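Side-chain contacts in oligopeptide ABC transporter OppAIV (Borrelia burgdorferi B31, PDB 4GL8), which probably binds oligopeptides and delivers them to an ABC transporter for uptake: residues E140-F143 with N148-E151; Y116-D121 with V185-I190; E191-R196 with P200-V205. One frame throughout, in Å; residues are numbered along the deposited sequence.

Contact 1 of 3, residues E140-F143 with N148-E151; sequences EEYF and NESE
Tyr142 meets Glu149 where a short helix and the turn that follows it fold back on each other, a small surface contact made without a hydrogen bond between the two sides. The tyrosine does most of the touching with CD1 and CE1. Its CG lies anti to the backbone N (chi1 177°), which sets the ring beside the returning chain; CE1 comes to 3.7 Å from Glu149 CA and 4.0 Å from Glu149 CB. Asn148 approaches at the ring edge, with its carbonyl C 4.2 Å from Tyr142 CD1. This is a helix-loop packing joining helix 139-143 to the connection that leads into strand 154-158, and the returning chain is itself shaped by an Asx turn. There Asn148 OD1 accepts the backbone N of Ser150 at 2.7 Å, in the carbonyl plane and on a lone pair, in a nearly straight bond (167°). A 3-10 turn overlaps it, with Glu151 N bonded to Asn148 O at 3.0 Å. Glu149 runs extended beyond CG, so that its aliphatic part passes the tyrosine while its carboxylate reaches a salt bridge with Arg113 of helix 109-119. Leu117, on that same helix, touches both Tyr142 and Glu149.

Contact 2 of 3, residues Y116-D121 with V185-I190; sequences YLRILD and VPMHVI
Arg118 lays its extended side chain against Val185, Met187 and Ile190, a helix-helix packing in which the end of helix 109-119 meets the start of helix 187-193. With CG anti to the backbone N (chi1 170°) and the chain straight as far as NE, the arginine spans the gap between backbones whose nearest CA atoms, those of Arg118 and Met187, are 8.4 Å apart. Val185, just ahead of the second helix, offers its CG2 to Arg118 NH1 at 4.3 Å. Pro186 takes the N-cap position, and its O receives the backbone N of both Val189 and Ile190 in the first turn. Met187 is bent at chi2 and chi3, which folds its thioether back onto the arginine: SD lies 3.7 Å from Arg118 CD, and CE is 3.9 Å from Arg118 CB. The methylenes thus take up nonpolar contacts, while the guanidinium continues to a salt bridge with Asp44 through NH2 and a hydrogen bond to Gln46 through NH1, two partners that would restrict its rotation. Ile190 supplies both branches. Its CG2 touches Arg118 NE at 3.6 Å, and its CD1 sits over one face of the guanidinium, offset toward the rim, 4.0 Å from Arg118 CZ.

Contact 3 of 3, residues E191-R196 with P200-V205; sequences EKYGQR and PENMVV
The C-terminal end of helix 187-193 and the loop that returns past it toward strand 209-215 are joined by an amide-aromatic stack, in which Asn202 lies over one face of Tyr193. The ring and amide planes are only 20° apart. The amide is displaced toward the rim, bringing Asn202 OD1 to 3.2 Å from Tyr193 CE1, and Asn202 CG is 3.5 Å from Tyr193 CD1. Asn202 CB also makes a CH-pi contact, 4.0 Å from the Tyr193 ring centroid and 11° off the ring normal. On the opposite face of the ring lies CG of the neighbouring Lys192. A chi1 of -58° turns the Asn202 amide over the ring, CG lying anti to the carbonyl carbon, and leaves its two ends to find separate polar partners.

The nitrogen end bonds back to the main chain beyond the helix. Gly194 leaves the helical conformation with a positive phi, and a short 3-10 segment follows, placing Arg196 O 3.1 Å from Asn202 ND2. The bond is nearly straight at the hydrogen, and the acceptor lies close to the amide plane of Asn202; relative to the Arg196 carbonyl, however, the donor stands above the plane and not on a lone pair. The oxygen end uses a water, which donates to Asn202 OD1 at 3.0 Å and is also hydrogen-bonded to Tyr193 OH at 2.6 Å. Stack, direct bond and water bridge would together restrict rotation of the amide. Arg196 itself contributes mainly its backbone: its side chain, bent at chi2 and chi3, turns to a salt bridge with Asp199, in the short connection between the segments. Farther along the returning chain, Met203 directs its CB away from 191-196, and its side chain packs on Leu211 of strand 209-215.

How the contacts relate
From the N terminus, the chain first enters contact 2 through helix 109-119, and that contact closes only when 185-190 arrives, 64 residues beyond 121. Contact 1 opens and closes within this long excursion, as a short local loop between helix 139-143 and the approach to strand 154-158. Contact 3 follows in series, closing the short turn after helix 187-193 before strand 209-215. No loops cross. Leu117 of helix 109-119 and Leu120 just after it pack against contact 1, while contacts 2 and 3 share helix 187-193, with Val189 of that helix and Pro186 just ahead of it touching the 200-205 loop. Contacts 1 and 3 do not touch, their nearest atoms being about 11 Å apart.

Contact 1 of 3, residues E140-F143 with N148-E151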
# COMPACT_ATOMS: atom_id res chain seq x y z
N GLU A 140 18.46 -12.58 2.33
CA GLU A 140 18.15 -12.98 3.70
C GLU A 140 19.42 -13.33 4.51
O GLU A 140 19.56 -12.97 5.68
CB GLU A 140 17.20 -14.17 3.67
CG GLU A 140 16.63 -14.54 5.02
CD GLU A 140 15.63 -15.66 4.90
OE1 GLU A 140 15.54 -16.29 3.81
OE2 GLU A 140 14.93 -15.90 5.92
N GLU A 141 20.34 -14.00 3.85
CA GLU A 141 21.57 -14.45 4.47
C GLU A 141 22.45 -13.25 4.71
O GLU A 141 23.03 -13.11 5.78
CB GLU A 141 22.27 -15.45 3.55
CG GLU A 141 21.60 -16.81 3.53
CD GLU A 141 20.49 -16.97 2.50
OE1 GLU A 141 20.00 -15.97 1.91
OE2 GLU A 141 20.08 -18.13 2.32
N TYR A 142 22.55 -12.37 3.73
CA TYR A 142 23.26 -11.13 3.96
C TYR A 142 22.71 -10.35 5.19
O TYR A 142 23.46 -9.91 6.02
CB TYR A 142 23.20 -10.25 2.70
CG TYR A 142 23.86 -8.92 2.94
CD1 TYR A 142 25.23 -8.83 3.00
CD2 TYR A 142 23.10 -7.77 3.14
CE1 TYR A 142 25.85 -7.62 3.24
CE2 TYR A 142 23.70 -6.56 3.37
CZ TYR A 142 25.08 -6.49 3.41
OH TYR A 142 25.69 -5.31 3.67
N PHE A 143 21.39 -10.19 5.26
CA PHE A 143 20.71 -9.44 6.34
C PHE A 143 20.98 -10.02 7.71
O PHE A 143 21.15 -9.26 8.69
CB PHE A 143 19.19 -9.42 6.06
CG PHE A 143 18.33 -8.89 7.19
CD1 PHE A 143 17.85 -9.74 8.17
CD2 PHE A 143 17.99 -7.55 7.26
CE1 PHE A 143 17.06 -9.27 9.21
CE2 PHE A 143 17.19 -7.06 8.28
CZ PHE A 143 16.72 -7.91 9.26
N ASN A 148 28.68 -12.76 2.64
CA ASN A 148 29.47 -11.60 2.26
C ASN A 148 28.62 -10.70 1.37
O ASN A 148 27.78 -11.18 0.60
CB ASN A 148 30.72 -12.07 1.48
CG ASN A 148 31.78 -10.97 1.33
OD1 ASN A 148 31.68 -10.09 0.47
ND2 ASN A 148 32.83 -11.07 2.14
N GLU A 149 28.83 -9.40 1.50
CA GLU A 149 28.32 -8.40 0.57
C GLU A 149 28.53 -8.80 -0.91
O GLU A 149 27.67 -8.58 -1.75
CB GLU A 149 29.07 -7.10 0.85
CG GLU A 149 28.39 -5.83 0.45
CD GLU A 149 29.30 -4.61 0.59
OE1 GLU A 149 29.76 -4.09 -0.45
OE2 GLU A 149 29.54 -4.18 1.74
N SER A 150 29.66 -9.42 -1.22
CA SER A 150 29.98 -9.83 -2.60
C SER A 150 29.09 -10.99 -3.13
O SER A 150 28.93 -11.12 -4.34
CB SER A 150 31.47 -10.20 -2.71
OG SER A 150 31.68 -11.53 -2.28
N GLU A 151 28.55 -11.80 -2.22
CA GLU A 151 27.65 -12.93 -2.54
C GLU A 151 26.17 -12.54 -2.66
O GLU A 151 25.33 -13.39 -2.95
CB GLU A 151 27.74 -13.99 -1.45

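Contact 2 of 3, residues Y116-D121 with V185-I190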
# COMPACT_ATOMS: atom_id res chain seq x y z
N TYR A 116 20.67 -0.46 -1.95
CA TYR A 116 20.14 -1.76 -1.50
C TYR A 116 20.82 -2.26 -0.27
O TYR A 116 20.14 -2.83 0.60
CB TYR A 116 20.15 -2.82 -2.59
CG TYR A 116 19.05 -2.59 -3.59
CD1 TYR A 116 17.72 -2.78 -3.25
CD2 TYR A 116 19.33 -2.17 -4.88
CE1 TYR A 116 16.69 -2.56 -4.18
CE2 TYR A 116 18.32 -1.95 -5.80
CZ TYR A 116 17.01 -2.15 -5.45
OH TYR A 116 16.02 -1.94 -6.38
N LEU A 117 22.12 -2.00 -0.14
CA LEU A 117 22.81 -2.39 1.09
C LEU A 117 22.24 -1.71 2.36
O LEU A 117 22.15 -2.35 3.40
CB LEU A 117 24.32 -2.14 1.00
CG LEU A 117 25.13 -2.90 -0.05
CD1 LEU A 117 26.57 -2.47 0.09
CD2 LEU A 117 25.03 -4.40 0.07
N ARG A 118 21.88 -0.44 2.28
CA ARG A 118 21.22 0.24 3.41
C ARG A 118 19.91 -0.44 3.84
O ARG A 118 19.70 -0.64 5.04
CB ARG A 118 20.96 1.72 3.10
CG ARG A 118 20.07 2.46 4.12
CD ARG A 118 19.94 3.94 3.74
NE ARG A 118 19.31 4.75 4.76
CZ ARG A 118 18.05 5.22 4.73
NH1 ARG A 118 17.21 4.95 3.71
NH2 ARG A 118 17.61 5.99 5.74
N ILE A 119 19.01 -0.80 2.92
CA ILE A 119 17.74 -1.37 3.36
C ILE A 119 17.93 -2.78 3.93
O ILE A 119 17.13 -3.24 4.72
CB ILE A 119 16.63 -1.34 2.30
CG1 ILE A 119 15.29 -1.67 2.94
CG2 ILE A 119 16.93 -2.32 1.15
CD1 ILE A 119 14.12 -1.42 2.01
N LEU A 120 19.03 -3.43 3.54
CA LEU A 120 19.37 -4.76 4.07
C LEU A 120 20.22 -4.69 5.32
O LEU A 120 20.69 -5.73 5.80
CB LEU A 120 20.08 -5.58 3.00
CG LEU A 120 19.15 -5.98 1.84
CD1 LEU A 120 19.94 -6.38 0.60
CD2 LEU A 120 18.25 -7.12 2.27
N ASP A 121 20.42 -3.48 5.84
CA ASP A 121 21.03 -3.26 7.13
C ASP A 121 19.95 -3.28 8.20
O ASP A 121 19.03 -2.47 8.16
CB ASP A 121 21.73 -1.90 7.18
CG ASP A 121 22.66 -1.75 8.39
OD1 ASP A 121 22.53 -2.51 9.38
OD2 ASP A 121 23.54 -0.86 8.32
N VAL A 185 17.92 5.25 -3.32
CA VAL A 185 18.02 6.52 -2.58
C VAL A 185 19.46 7.01 -2.61
O VAL A 185 20.37 6.21 -2.81
CB VAL A 185 17.53 6.37 -1.13
CG1 VAL A 185 16.04 6.14 -1.10
CG2 VAL A 185 18.25 5.24 -0.42
N PRO A 186 19.69 8.33 -2.40
CA PRO A 186 21.03 8.93 -2.59
C PRO A 186 21.98 8.73 -1.40
O PRO A 186 21.95 9.50 -0.40
CB PRO A 186 20.73 10.41 -2.80
CG PRO A 186 19.41 10.64 -2.14
CD PRO A 186 18.63 9.35 -2.31
N MET A 187 22.84 7.74 -1.54
CA MET A 187 23.66 7.33 -0.43
C MET A 187 24.69 8.36 0.00
O MET A 187 24.98 8.43 1.17
CB MET A 187 24.30 5.96 -0.67
CG MET A 187 23.28 4.82 -0.50
SD MET A 187 22.33 4.87 1.04
CE MET A 187 23.60 4.44 2.22
N HIS A 188 25.20 9.17 -0.92
CA HIS A 188 26.13 10.25 -0.56
C HIS A 188 25.50 11.26 0.43
O HIS A 188 26.17 11.77 1.34
CB HIS A 188 26.75 10.91 -1.82
CG HIS A 188 25.82 11.80 -2.60
ND1 HIS A 188 24.83 11.32 -3.44
CD2 HIS A 188 25.77 13.16 -2.70
CE1 HIS A 188 24.21 12.33 -4.00
NE2 HIS A 188 24.77 13.45 -3.60
N VAL A 189 24.19 11.46 0.28
CA VAL A 189 23.45 12.43 1.09
C VAL A 189 22.99 11.81 2.41
O VAL A 189 23.04 12.45 3.45
CB VAL A 189 22.28 13.00 0.26
CG1 VAL A 189 21.22 13.63 1.14
CG2 VAL A 189 22.79 13.99 -0.78
N ILE A 190 22.57 10.56 2.38
CA ILE A 190 22.25 9.80 3.60
C ILE A 190 23.48 9.64 4.49
O ILE A 190 23.44 9.88 5.69
CB ILE A 190 21.68 8.42 3.24
CG1 ILE A 190 20.31 8.62 2.56
CG2 ILE A 190 21.61 7.51 4.47
CD1 ILE A 190 19.75 7.41 1.86

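Contact 3 of 3, residues E191-R196 with P200-V205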
# COMPACT_ATOMS: atom_id res chain seq x y z
N GLU A 191 24.59 9.24 3.88
CA GLU A 191 25.86 9.14 4.60
C GLU A 191 26.20 10.42 5.38
O GLU A 191 26.67 10.36 6.49
CB GLU A 191 26.98 8.94 3.62
CG GLU A 191 27.79 7.73 3.90
CD GLU A 191 27.25 6.54 3.16
OE1 GLU A 191 27.51 6.45 1.93
OE2 GLU A 191 26.59 5.70 3.82
N LYS A 192 25.94 11.55 4.75
CA LYS A 192 26.26 12.86 5.27
C LYS A 192 25.28 13.32 6.35
O LYS A 192 25.69 13.66 7.46
CB LYS A 192 26.29 13.82 4.09
CG LYS A 192 26.69 15.24 4.40
CD LYS A 192 27.45 15.85 3.21
CE LYS A 192 27.10 17.32 2.99
NZ LYS A 192 28.34 18.17 2.92
N TYR A 193 23.98 13.27 6.03
CA TYR A 193 22.93 13.88 6.84
C TYR A 193 22.22 12.93 7.79
O TYR A 193 21.51 13.39 8.67
CB TYR A 193 21.91 14.60 5.94
CG TYR A 193 22.53 15.80 5.27
CD1 TYR A 193 22.74 16.98 5.98
CD2 TYR A 193 22.96 15.74 3.94
CE1 TYR A 193 23.33 18.08 5.39
CE2 TYR A 193 23.54 16.84 3.34
CZ TYR A 193 23.72 18.00 4.07
OH TYR A 193 24.33 19.08 3.49
N GLY A 194 22.38 11.62 7.59
CA GLY A 194 21.70 10.61 8.40
C GLY A 194 20.18 10.81 8.50
O GLY A 194 19.49 11.01 7.49
N GLN A 195 19.67 10.81 9.73
CA GLN A 195 18.23 10.98 9.99
C GLN A 195 17.64 12.29 9.44
O GLN A 195 16.43 12.43 9.42
CB GLN A 195 17.93 10.90 11.50
N ARG A 196 18.46 13.25 9.02
CA ARG A 196 17.94 14.53 8.52
C ARG A 196 17.94 14.61 7.00
O ARG A 196 17.64 15.66 6.44
CB ARG A 196 18.77 15.69 9.10
CG ARG A 196 18.82 15.77 10.63
CD ARG A 196 17.88 16.86 11.19
NE ARG A 196 16.52 16.59 10.70
CZ ARG A 196 15.72 15.63 11.17
NH1 ARG A 196 16.09 14.87 12.20
NH2 ARG A 196 14.54 15.45 10.61
N PRO A 200 13.72 19.25 3.59
CA PRO A 200 13.72 20.04 2.33
C PRO A 200 15.11 20.49 1.84
O PRO A 200 15.43 20.34 0.64
CB PRO A 200 12.85 21.24 2.70
CG PRO A 200 11.85 20.66 3.67
CD PRO A 200 12.60 19.63 4.47
N GLU A 201 15.93 21.00 2.77
CA GLU A 201 17.22 21.59 2.44
C GLU A 201 18.26 20.54 2.12
O GLU A 201 19.28 20.84 1.50
CB GLU A 201 17.70 22.52 3.57
CG GLU A 201 17.93 21.85 4.92
CD GLU A 201 16.74 21.92 5.91
OE1 GLU A 201 15.54 22.06 5.48
OE2 GLU A 201 17.03 21.81 7.15
N ASN A 202 18.02 19.29 2.51
CA ASN A 202 19.00 18.21 2.27
C ASN A 202 18.60 17.20 1.23
O ASN A 202 19.45 16.65 0.55
CB ASN A 202 19.29 17.49 3.57
CG ASN A 202 19.80 18.41 4.65
OD1 ASN A 202 20.58 19.31 4.40
ND2 ASN A 202 19.34 18.19 5.86
N MET A 203 17.31 16.92 1.11
CA MET A 203 16.88 15.86 0.21
C MET A 203 17.32 16.14 -1.23
O MET A 203 17.15 17.24 -1.70
CB MET A 203 15.35 15.71 0.22
CG MET A 203 14.90 14.65 -0.75
SD MET A 203 13.15 14.35 -0.70
CE MET A 203 13.00 13.39 0.81
N VAL A 204 17.89 15.16 -1.91
CA VAL A 204 18.15 15.28 -3.34
C VAL A 204 17.45 14.11 -3.96
O VAL A 204 17.28 13.09 -3.31
CB VAL A 204 19.66 15.26 -3.70
CG1 VAL A 204 20.39 16.43 -3.05
CG2 VAL A 204 20.28 13.92 -3.35
N VAL A 205 17.03 14.26 -5.21
CA VAL A 205 16.08 13.32 -5.80
C VAL A 205 16.47 12.98 -7.23
O VAL A 205 17.30 13.67 -7.83
CB VAL A 205 14.64 13.92 -5.81
CG1 VAL A 205 14.28 14.53 -4.46
CG2 VAL A 205 14.49 14.96 -6.91
O HOH W 1 22.30 19.89 2.01